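Local coordinates for protein lipolytic enzyme, G-D-S-L family (Bacteroides thetaiotaomicron, PDB 7BR2) that hydrolyses esters as an SGNH-type serine esterase from a gut bacterium and metabolises the drug diltiazem, at residues A[41-46]-A[269-273]; A[226-231]-A[299-303]; A[371-376]-A[401-405]; A[365-369]-A[414-420]. One frame throughout, in Å; residues are numbered along the deposited sequence.

Contact 1. Residues A[41-46]-A[269-273]; sequences LYYMTR and ALPYP
Leu41 packs its branched end against Tyr272 and Pro273 at the apolar centre: CD2 lies 3.7 Å from Tyr272 CZ, while CD1 comes up to Pro273 CG at 4.1 Å. The Tyr272 side chain, with CG anti to its backbone N (chi1 -170°), runs along the helix. Its CE1 edge comes 3.3 Å from Tyr42 N, and the side chains of the two tyrosines cross at about a right angle. Thr45 CG2 closes this patch on Pro273 CD.

Outward the contact turns polar. Leu270 N donates to Thr45 O at 3.0 Å, a fairly straight bond (162°) that ties the loop to the last turn of the helix. Thr45 OG1 sits between its own N and carbonyl carbon (chi1 54°), from where it donates to Leu41 O. Water 1 joins the two segments, donating to Thr45 OG1 (2.7 Å) and Leu270 O (2.6 Å) and accepting from Arg46 NE. Arg46 NH2 goes on to Met300 O, and Tyr272 OH is bonded to Phe38 O.

This buried contact thus seats the loop after strand 260-267 on helix 35-46 of the SGNH domain, with helix 344-377 against Leu270 and Pro271, and helix 210-223 against Tyr42 and Tyr272.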
# COMPACT_ATOMS: atom_id res chain seq x y z
N LEU A 41 -5.21 -0.72 -4.46
CA LEU A 41 -6.55 -0.20 -4.20
C LEU A 41 -6.72 1.21 -4.76
O LEU A 41 -7.77 1.56 -5.32
CB LEU A 41 -6.82 -0.22 -2.69
CG LEU A 41 -8.20 0.24 -2.22
CD1 LEU A 41 -9.27 -0.59 -2.87
CD2 LEU A 41 -8.30 0.14 -0.68
N TYR A 42 -5.70 2.04 -4.59
CA TYR A 42 -5.75 3.36 -5.21
C TYR A 42 -5.93 3.26 -6.72
O TYR A 42 -6.79 3.91 -7.30
CB TYR A 42 -4.49 4.16 -4.88
CG TYR A 42 -4.52 5.55 -5.47
CD1 TYR A 42 -5.10 6.60 -4.77
CD2 TYR A 42 -3.96 5.81 -6.72
CE1 TYR A 42 -5.12 7.88 -5.30
CE2 TYR A 42 -3.98 7.09 -7.25
CZ TYR A 42 -4.56 8.12 -6.54
OH TYR A 42 -4.59 9.39 -7.06
N TYR A 43 -5.10 2.44 -7.37
CA TYR A 43 -5.23 2.36 -8.83
C TYR A 43 -6.57 1.75 -9.25
O TYR A 43 -7.11 2.12 -10.29
CB TYR A 43 -4.09 1.53 -9.43
CG TYR A 43 -2.81 2.29 -9.61
CD1 TYR A 43 -1.94 2.49 -8.55
CD2 TYR A 43 -2.47 2.83 -10.84
CE1 TYR A 43 -0.76 3.21 -8.72
CE2 TYR A 43 -1.31 3.55 -11.02
CZ TYR A 43 -0.46 3.73 -9.96
OH TYR A 43 0.71 4.44 -10.15
N MET A 44 -7.15 0.88 -8.42
CA MET A 44 -8.41 0.23 -8.79
C MET A 44 -9.57 1.20 -8.70
O MET A 44 -10.53 1.09 -9.48
CB MET A 44 -8.72 -0.96 -7.87
CG MET A 44 -7.72 -2.13 -7.85
SD MET A 44 -7.96 -3.14 -6.35
CE MET A 44 -7.12 -4.67 -6.82
N THR A 45 -9.52 2.15 -7.77
CA THR A 45 -10.65 3.06 -7.61
C THR A 45 -10.47 4.38 -8.36
O THR A 45 -11.46 4.94 -8.82
CB THR A 45 -10.91 3.31 -6.13
OG1 THR A 45 -9.70 3.75 -5.51
CG2 THR A 45 -11.36 2.02 -5.49
N ARG A 46 -9.25 4.91 -8.42
CA ARG A 46 -8.96 6.17 -9.12
C ARG A 46 -8.84 5.99 -10.65
O ARG A 46 -9.18 6.91 -11.41
CB ARG A 46 -7.71 6.80 -8.55
CG ARG A 46 -7.53 8.29 -8.90
CD ARG A 46 -8.63 9.16 -8.31
NE ARG A 46 -8.89 8.73 -6.95
CZ ARG A 46 -8.32 9.28 -5.88
NH1 ARG A 46 -7.43 10.25 -6.04
NH2 ARG A 46 -8.59 8.81 -4.66
N ALA A 269 -13.93 8.58 -11.35
CA ALA A 269 -13.27 7.75 -10.38
C ALA A 269 -14.15 7.64 -9.15
O ALA A 269 -15.04 8.47 -8.94
CB ALA A 269 -11.88 8.30 -10.02
N LEU A 270 -13.89 6.62 -8.36
CA LEU A 270 -14.55 6.41 -7.08
C LEU A 270 -13.70 6.99 -5.96
O LEU A 270 -12.51 7.25 -6.14
CB LEU A 270 -14.78 4.91 -6.84
CG LEU A 270 -15.71 4.16 -7.81
CD1 LEU A 270 -15.74 2.66 -7.49
CD2 LEU A 270 -17.11 4.76 -7.79
N PRO A 271 -14.29 7.27 -4.78
CA PRO A 271 -13.47 7.67 -3.64
C PRO A 271 -12.58 6.53 -3.17
O PRO A 271 -12.84 5.35 -3.41
CB PRO A 271 -14.50 8.05 -2.56
CG PRO A 271 -15.71 7.25 -2.92
CD PRO A 271 -15.72 7.18 -4.43
N TYR A 272 -11.50 6.91 -2.48
CA TYR A 272 -10.62 5.91 -1.91
C TYR A 272 -11.24 5.36 -0.64
O TYR A 272 -11.56 6.13 0.27
CB TYR A 272 -9.25 6.48 -1.59
CG TYR A 272 -8.27 5.40 -1.23
CD1 TYR A 272 -7.59 4.69 -2.22
CD2 TYR A 272 -8.07 5.03 0.10
CE1 TYR A 272 -6.70 3.69 -1.89
CE2 TYR A 272 -7.18 4.03 0.44
CZ TYR A 272 -6.50 3.35 -0.57
OH TYR A 272 -5.62 2.35 -0.24
N PRO A 273 -11.47 4.05 -0.55
CA PRO A 273 -12.10 3.48 0.64
C PRO A 273 -11.07 3.09 1.69
O PRO A 273 -9.99 2.57 1.38
CB PRO A 273 -12.84 2.26 0.08
CG PRO A 273 -12.02 1.85 -1.06
CD PRO A 273 -11.36 3.07 -1.64
O HOH W 1 -10.14 6.41 -5.59

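Contact 2. Residues A[226-231]-A[299-303]; sequences FAGKDV and EMNTE
Gly228 and Glu299 meet where a type II beta turn, Phe226 to Lys229, lies against the end of helix 296-300. The contact ties together the lead-ins to two neighbouring parallel strands of the mixed sheet: one comes from helix 210-223 into strand 232-237, the other from helix 296-300 into strand 303-308.

Two backbone hydrogen bonds carry the polar part. Gly228 N donates to Glu299 O over 2.7 Å. Gly228 holds the third position of the turn at a positive phi of 97°. Further along, Val231 N reaches Thr302 O at 2.8 Å; this second bond is more bent (130°), and its donor stands above the carbonyl plane of Thr302.

The apolar contacts form two patches. At the turn, the extended Met300 chain carries CE to 4.0 Å from Ala227 CB, and the same methyl brushes Phe226 CB more loosely. Where the strands begin, Val231 CB lies 3.9 Å from Glu303 CB, and Val231 CG1 follows the aliphatic part of that glutamate, the two side chains crossing at a slant.

The two glutamates find their polar partners outside these segments. Glu299 OE1 sits 3.5 Å from Ala227 CB but is bonded to Tyr218 OH of helix 210-223, and Glu303 OE2 is held by Tyr265 OH and Gln345 NE2. Thr302 OG1 is bonded to Met297 O, a turn back in the helix. Asp230 and Thr302 lie side by side and point the same way, with Asp230 OD1 3.4 Å from Thr302 CB.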
# COMPACT_ATOMS: atom_id res chain seq x y z
N PHE A 226 0.56 11.86 -7.43
CA PHE A 226 -0.88 11.91 -7.21
C PHE A 226 -1.29 12.84 -6.06
O PHE A 226 -2.49 13.04 -5.86
CB PHE A 226 -1.41 10.50 -6.92
CG PHE A 226 -1.16 9.52 -8.03
CD1 PHE A 226 -1.44 9.86 -9.35
CD2 PHE A 226 -0.62 8.27 -7.76
CE1 PHE A 226 -1.19 8.96 -10.38
CE2 PHE A 226 -0.37 7.37 -8.78
CZ PHE A 226 -0.65 7.71 -10.09
N ALA A 227 -0.34 13.36 -5.29
CA ALA A 227 -0.68 14.24 -4.18
C ALA A 227 -1.19 15.58 -4.71
O ALA A 227 -0.53 16.23 -5.52
CB ALA A 227 0.53 14.45 -3.27
N GLY A 228 -2.36 15.98 -4.24
CA GLY A 228 -2.98 17.21 -4.69
C GLY A 228 -4.01 17.04 -5.78
O GLY A 228 -4.65 18.03 -6.17
N LYS A 229 -4.16 15.84 -6.31
CA LYS A 229 -5.15 15.59 -7.34
C LYS A 229 -6.45 15.06 -6.75
O LYS A 229 -6.45 14.14 -5.92
CB LYS A 229 -4.57 14.64 -8.40
CG LYS A 229 -3.42 15.30 -9.15
CD LYS A 229 -2.90 14.42 -10.27
CE LYS A 229 -1.67 15.04 -10.94
NZ LYS A 229 -0.99 14.09 -11.87
N ASP A 230 -7.55 15.64 -7.19
CA ASP A 230 -8.85 15.43 -6.57
C ASP A 230 -9.54 14.24 -7.20
O ASP A 230 -9.38 13.96 -8.40
CB ASP A 230 -9.73 16.67 -6.79
CG ASP A 230 -9.47 17.76 -5.79
OD1 ASP A 230 -8.84 17.50 -4.75
OD2 ASP A 230 -9.87 18.92 -6.06
N VAL A 231 -10.35 13.55 -6.40
CA VAL A 231 -11.24 12.53 -6.95
C VAL A 231 -12.16 13.15 -7.98
O VAL A 231 -12.22 12.72 -9.14
CB VAL A 231 -12.04 11.86 -5.82
CG1 VAL A 231 -12.98 10.82 -6.39
CG2 VAL A 231 -11.11 11.28 -4.75
N GLU A 299 -5.04 15.58 0.34
CA GLU A 299 -4.17 15.47 -0.83
C GLU A 299 -4.62 14.40 -1.82
O GLU A 299 -4.37 14.55 -3.03
CB GLU A 299 -2.72 15.19 -0.41
CG GLU A 299 -2.10 16.37 0.31
CD GLU A 299 -0.64 16.16 0.68
OE1 GLU A 299 0.00 15.26 0.12
OE2 GLU A 299 -0.15 16.90 1.56
N MET A 300 -5.30 13.35 -1.36
CA MET A 300 -5.59 12.21 -2.21
C MET A 300 -7.00 11.66 -2.11
O MET A 300 -7.33 10.75 -2.88
CB MET A 300 -4.62 11.06 -1.94
CG MET A 300 -3.22 11.34 -2.39
SD MET A 300 -2.13 9.92 -2.13
CE MET A 300 -0.56 10.70 -2.52
N ASN A 301 -7.83 12.13 -1.20
CA ASN A 301 -9.19 11.61 -1.09
C ASN A 301 -10.19 12.75 -0.95
O ASN A 301 -11.00 12.78 -0.03
CB ASN A 301 -9.33 10.62 0.06
CG ASN A 301 -10.39 9.59 -0.21
OD1 ASN A 301 -10.87 9.46 -1.34
ND2 ASN A 301 -10.80 8.87 0.82
N THR A 302 -10.15 13.69 -1.90
CA THR A 302 -11.08 14.82 -1.93
C THR A 302 -12.02 14.69 -3.13
O THR A 302 -11.61 14.88 -4.28
CB THR A 302 -10.31 16.14 -1.97
OG1 THR A 302 -9.61 16.32 -0.74
CG2 THR A 302 -11.27 17.30 -2.17
N GLU A 303 -13.29 14.40 -2.84
CA GLU A 303 -14.38 14.38 -3.81
C GLU A 303 -15.29 15.56 -3.45
O GLU A 303 -16.28 15.41 -2.73
CB GLU A 303 -15.13 13.03 -3.78
CG GLU A 303 -16.20 12.87 -4.84
CD GLU A 303 -17.03 11.60 -4.69
OE1 GLU A 303 -16.90 10.89 -3.67
OE2 GLU A 303 -17.83 11.31 -5.61

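Contact 3. Residues A[371-376]-A[401-405]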
# COMPACT_ATOMS: atom_id res chain seq x y z
N TRP A 371 8.07 -18.97 1.09
CA TRP A 371 9.02 -19.20 2.17
C TRP A 371 9.41 -20.67 2.23
O TRP A 371 10.59 -21.01 2.38
CB TRP A 371 8.49 -18.77 3.54
CG TRP A 371 9.59 -19.02 4.56
CD1 TRP A 371 10.58 -18.15 4.92
CD2 TRP A 371 9.85 -20.24 5.28
NE1 TRP A 371 11.42 -18.74 5.83
CE2 TRP A 371 11.00 -20.02 6.06
CE3 TRP A 371 9.22 -21.49 5.33
CZ2 TRP A 371 11.53 -21.01 6.89
CZ3 TRP A 371 9.76 -22.47 6.16
CH2 TRP A 371 10.90 -22.22 6.93
N CYS A 372 8.43 -21.58 2.13
CA CYS A 372 8.81 -22.99 2.14
C CYS A 372 9.85 -23.28 1.07
O CYS A 372 10.85 -23.96 1.32
CB CYS A 372 7.57 -23.88 1.96
SG CYS A 372 6.52 -23.86 3.44
N GLN A 373 9.69 -22.66 -0.10
CA GLN A 373 10.56 -23.00 -1.21
C GLN A 373 11.96 -22.41 -1.04
O GLN A 373 12.95 -23.13 -1.17
CB GLN A 373 9.94 -22.55 -2.54
CG GLN A 373 8.82 -23.48 -3.03
CD GLN A 373 9.27 -24.93 -3.29
OE1 GLN A 373 10.46 -25.22 -3.27
NE2 GLN A 373 8.31 -25.83 -3.54
N PHE A 374 12.06 -21.11 -0.77
CA PHE A 374 13.37 -20.47 -0.73
C PHE A 374 13.99 -20.43 0.67
O PHE A 374 15.22 -20.43 0.80
CB PHE A 374 13.28 -19.07 -1.32
CG PHE A 374 12.85 -19.07 -2.75
CD1 PHE A 374 13.75 -19.30 -3.76
CD2 PHE A 374 11.51 -18.86 -3.08
CE1 PHE A 374 13.33 -19.33 -5.09
CE2 PHE A 374 11.09 -18.88 -4.40
CZ PHE A 374 12.00 -19.12 -5.41
N GLY A 375 13.18 -20.42 1.72
CA GLY A 375 13.69 -20.44 3.07
C GLY A 375 13.98 -21.83 3.61
O GLY A 375 14.59 -21.93 4.68
N PHE A 376 13.58 -22.90 2.91
CA PHE A 376 13.95 -24.24 3.35
C PHE A 376 14.40 -25.15 2.20
O PHE A 376 15.51 -25.69 2.24
CB PHE A 376 12.81 -24.91 4.12
CG PHE A 376 13.09 -26.33 4.47
CD1 PHE A 376 13.98 -26.65 5.48
CD2 PHE A 376 12.46 -27.37 3.78
CE1 PHE A 376 14.25 -27.97 5.81
CE2 PHE A 376 12.72 -28.69 4.11
CZ PHE A 376 13.62 -28.99 5.13
N ASN A 401 12.69 -27.43 13.41
CA ASN A 401 12.43 -26.22 12.62
C ASN A 401 10.98 -25.79 12.89
O ASN A 401 10.06 -26.21 12.19
CB ASN A 401 12.67 -26.44 11.13
CG ASN A 401 12.72 -25.14 10.33
OD1 ASN A 401 12.09 -24.15 10.69
ND2 ASN A 401 13.51 -25.13 9.26
N MET A 402 10.81 -24.96 13.92
CA MET A 402 9.47 -24.56 14.34
C MET A 402 8.70 -23.93 13.18
O MET A 402 7.55 -24.29 12.91
CB MET A 402 9.56 -23.54 15.48
CG MET A 402 8.45 -23.58 16.52
SD MET A 402 8.18 -25.22 17.22
CE MET A 402 9.16 -25.08 18.71
N TRP A 403 9.37 -23.07 12.42
CA TRP A 403 8.69 -22.34 11.36
C TRP A 403 8.25 -23.28 10.25
O TRP A 403 7.14 -23.16 9.73
CB TRP A 403 9.62 -21.24 10.83
CG TRP A 403 8.95 -20.16 10.06
CD1 TRP A 403 8.99 -19.97 8.71
CD2 TRP A 403 8.13 -19.12 10.59
NE1 TRP A 403 8.26 -18.86 8.37
CE2 TRP A 403 7.72 -18.32 9.51
CE3 TRP A 403 7.72 -18.78 11.88
CZ2 TRP A 403 6.91 -17.21 9.67
CZ3 TRP A 403 6.91 -17.68 12.04
CH2 TRP A 403 6.51 -16.90 10.95
N LEU A 404 9.10 -24.25 9.90
CA LEU A 404 8.72 -25.21 8.87
C LEU A 404 7.58 -26.10 9.34
O LEU A 404 6.66 -26.37 8.57
CB LEU A 404 9.93 -26.05 8.46
CG LEU A 404 9.76 -27.02 7.28
CD1 LEU A 404 9.65 -26.27 5.96
CD2 LEU A 404 10.89 -28.03 7.23
N LYS A 405 7.59 -26.50 10.61
CA LYS A 405 6.49 -27.32 11.12
C LYS A 405 5.19 -26.54 11.09
O LYS A 405 4.13 -27.11 10.84
CB LYS A 405 6.77 -27.78 12.55
CG LYS A 405 5.75 -28.81 13.05
CD LYS A 405 6.00 -29.24 14.48
CE LYS A 405 5.38 -30.61 14.71
NZ LYS A 405 5.43 -31.03 16.13
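Trp371 and Trp403 form a T-shaped pair in which the five-membered ring of Trp403 comes edge-on to the six-membered ring of Trp371, with planes 79° apart and centroids separated by 4.3 Å. Trp403 CD1 does the touching, 3.3 Å from Trp371 CZ2, with NE1 following over the same face. Trp371 points CG away from its own N (chi1 -178°), which throws the indole out from helix 344-377 toward residues 401-405; its opposite face is backed by Gly375 CA, one turn further on. Trp403 and Asn401 are both poorly ordered, and the Trp403 indole is also in a cation-pi contact with Arg407.

Leu404, its CG also anti to the backbone N, splits its two methyls between the aromatic groups. CD1 sits at the edge of Trp371, 3.8 Å from CZ3, whereas CD2 stands almost exactly over the centre of the Phe376 ring in a CH-pi contact, 3.5 Å from the centroid and 7° off the normal.

Residues 401-405 open helix 402-406, with Asn401 as its N-cap: Leu404 N donates to Asn401 OD1 at 3.1 Å, coming from above the amide plane. The other end of that amide, ND2, lies 4.1 Å from Phe376 CD1, with amide and ring planes steeply turned to each other. Phe376, near the end of helix 344-377, rests also on Val393 and Asn397 of helix 388-397, which touches Leu404 through Met394 and Asn397.

Contact 4. Residues A[365-369]-A[414-420]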
# COMPACT_ATOMS: atom_id res chain seq x y z
N THR A 365 -1.08 -16.59 1.19
CA THR A 365 -0.82 -18.04 1.23
C THR A 365 0.24 -18.41 0.21
O THR A 365 1.12 -19.25 0.48
CB THR A 365 -2.10 -18.86 1.01
OG1 THR A 365 -2.48 -18.85 -0.37
CG2 THR A 365 -3.23 -18.35 1.88
N PHE A 366 0.23 -17.74 -0.95
CA PHE A 366 1.32 -17.98 -1.90
C PHE A 366 2.67 -17.54 -1.34
O PHE A 366 3.71 -18.16 -1.64
CB PHE A 366 1.04 -17.28 -3.24
CG PHE A 366 0.10 -18.05 -4.14
CD1 PHE A 366 -1.27 -17.94 -3.98
CD2 PHE A 366 0.60 -18.85 -5.17
CE1 PHE A 366 -2.15 -18.64 -4.82
CE2 PHE A 366 -0.27 -19.55 -6.01
CZ PHE A 366 -1.66 -19.45 -5.82
N ARG A 367 2.69 -16.49 -0.51
CA ARG A 367 3.95 -16.04 0.09
C ARG A 367 4.48 -17.05 1.12
O ARG A 367 5.70 -17.24 1.25
CB ARG A 367 3.78 -14.68 0.77
CG ARG A 367 3.42 -13.50 -0.15
CD ARG A 367 4.08 -13.62 -1.50
NE ARG A 367 5.51 -13.37 -1.42
CZ ARG A 367 6.39 -13.80 -2.31
NH1 ARG A 367 7.68 -13.53 -2.16
NH2 ARG A 367 5.97 -14.52 -3.35
N GLU A 368 3.57 -17.69 1.87
CA GLU A 368 3.98 -18.76 2.77
C GLU A 368 4.58 -19.93 1.99
O GLU A 368 5.61 -20.52 2.38
CB GLU A 368 2.78 -19.24 3.60
CG GLU A 368 2.17 -18.18 4.53
CD GLU A 368 3.00 -17.94 5.78
OE1 GLU A 368 3.76 -18.84 6.17
OE2 GLU A 368 2.91 -16.85 6.38
N TYR A 369 3.97 -20.26 0.85
CA TYR A 369 4.55 -21.31 0.03
C TYR A 369 5.95 -20.91 -0.44
O TYR A 369 6.89 -21.72 -0.40
CB TYR A 369 3.62 -21.63 -1.15
CG TYR A 369 4.27 -22.36 -2.30
CD1 TYR A 369 4.47 -23.75 -2.26
CD2 TYR A 369 4.66 -21.67 -3.45
CE1 TYR A 369 5.06 -24.42 -3.33
CE2 TYR A 369 5.25 -22.33 -4.51
CZ TYR A 369 5.44 -23.71 -4.45
OH TYR A 369 6.02 -24.36 -5.53
N MET A 414 -0.14 -26.59 -0.92
CA MET A 414 0.34 -25.73 -2.00
C MET A 414 1.41 -26.37 -2.86
O MET A 414 1.71 -25.84 -3.94
CB MET A 414 0.84 -24.40 -1.41
CG MET A 414 -0.27 -23.53 -0.85
SD MET A 414 -1.35 -22.85 -2.16
CE MET A 414 -0.37 -21.42 -2.66
N MET A 415 1.97 -27.51 -2.45
CA MET A 415 2.94 -28.21 -3.30
C MET A 415 2.30 -28.74 -4.58
O MET A 415 3.03 -29.03 -5.54
CB MET A 415 3.59 -29.36 -2.53
CG MET A 415 2.63 -30.55 -2.27
SD MET A 415 3.38 -31.95 -1.43
CE MET A 415 4.55 -32.50 -2.66
N PHE A 416 0.98 -28.88 -4.64
CA PHE A 416 0.34 -29.38 -5.86
C PHE A 416 0.13 -28.26 -6.86
O PHE A 416 -0.55 -27.26 -6.56
CB PHE A 416 -0.99 -30.06 -5.55
CG PHE A 416 -0.86 -31.33 -4.77
CD1 PHE A 416 -0.41 -32.50 -5.37
CD2 PHE A 416 -1.17 -31.34 -3.42
CE1 PHE A 416 -0.28 -33.68 -4.62
CE2 PHE A 416 -1.05 -32.52 -2.66
CZ PHE A 416 -0.62 -33.69 -3.26
N LYS A 417 0.64 -28.46 -8.07
CA LYS A 417 0.44 -27.52 -9.16
C LYS A 417 -1.04 -27.24 -9.40
O LYS A 417 -1.42 -26.09 -9.67
CB LYS A 417 1.06 -28.12 -10.43
CG LYS A 417 0.82 -27.33 -11.71
CD LYS A 417 1.70 -26.12 -11.85
CE LYS A 417 1.27 -25.31 -13.07
NZ LYS A 417 1.98 -24.00 -13.13
N GLU A 418 -1.89 -28.25 -9.30
CA GLU A 418 -3.29 -28.01 -9.58
C GLU A 418 -3.91 -27.08 -8.53
O GLU A 418 -4.77 -26.25 -8.86
CB GLU A 418 -4.05 -29.33 -9.71
CG GLU A 418 -3.46 -30.18 -10.84
CD GLU A 418 -2.47 -31.27 -10.39
OE1 GLU A 418 -1.57 -31.03 -9.52
OE2 GLU A 418 -2.56 -32.37 -10.98
N ILE A 419 -3.44 -27.16 -7.29
CA ILE A 419 -3.96 -26.27 -6.26
C ILE A 419 -3.44 -24.85 -6.44
O ILE A 419 -4.20 -23.88 -6.31
CB ILE A 419 -3.62 -26.84 -4.87
CG1 ILE A 419 -4.52 -28.05 -4.59
CG2 ILE A 419 -3.79 -25.76 -3.80
CD1 ILE A 419 -4.16 -28.80 -3.34
N ARG A 420 -2.16 -24.69 -6.75
CA ARG A 420 -1.66 -23.34 -7.04
C ARG A 420 -2.43 -22.73 -8.20
O ARG A 420 -2.79 -21.54 -8.16
CB ARG A 420 -0.15 -23.38 -7.33
CG ARG A 420 0.68 -23.78 -6.12
CD ARG A 420 2.17 -23.45 -6.28
NE ARG A 420 2.79 -24.10 -7.43
CZ ARG A 420 3.17 -25.38 -7.50
NH1 ARG A 420 2.98 -26.19 -6.45
NH2 ARG A 420 3.73 -25.85 -8.60
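Met414 reaches from the end of helix 408-414 to helix 344-377 in a Met-aromatic contact with Phe366. Its CB packs on Tyr369, 3.8 Å from CD1. From CG the chain bends at both chi2 (-70°) and chi3 (-83°), lifting SD above the Phe366 face at 5.0 Å from the centroid and placing CE between SD and the ring. CE is the close partner: it stands over the ring centre, 3.6 Å from the centroid, as a CH-pi contact, and also meets Thr365 OG1 at 4.0 Å. The hydroxyl of Thr365 is bonded to Leu362 O.

Arg420, in the first turn of helix 417-437, completes the interface. Its CD lies over the Tyr369 ring, 3.7 Å from CE2, and the guanidinium runs nearly parallel to that ring (6°), its centre under Tyr369 OH rather than under the ring itself. That hydroxyl is bonded to Asn386 ND2. Phe366 CZ comes edge-on to Arg420 O at 3.3 Å.

The guanidinium is kept from turning by the corner between helices 408-414 and 417-437: Arg420 NH1 donates in the carbonyl plane to Met414 O at 2.8 Å, and more weakly to Met415 O.

Contacts 1 and 2 form one continuous region, their centres 11 Å apart, stitched together by Tyr272 N on Asn301 OD1; their segments alternate along the chain. Contacts 3 and 4 make a second region, centres 14 Å apart, using consecutive turns of helix 344-377. That long helix also touches contact 1 near its start, although contacts 1 and 3 lie 36 Å apart between centres, on opposite sides of the chain's centre. Ser28, Asp204 and His207 are placed as in a Ser-His-Asp triad and are probably the catalytic residues, as expected for an SGNH hydrolase; Ser28 begins the short helix just before helix 35-46, which carries one side of contact 1.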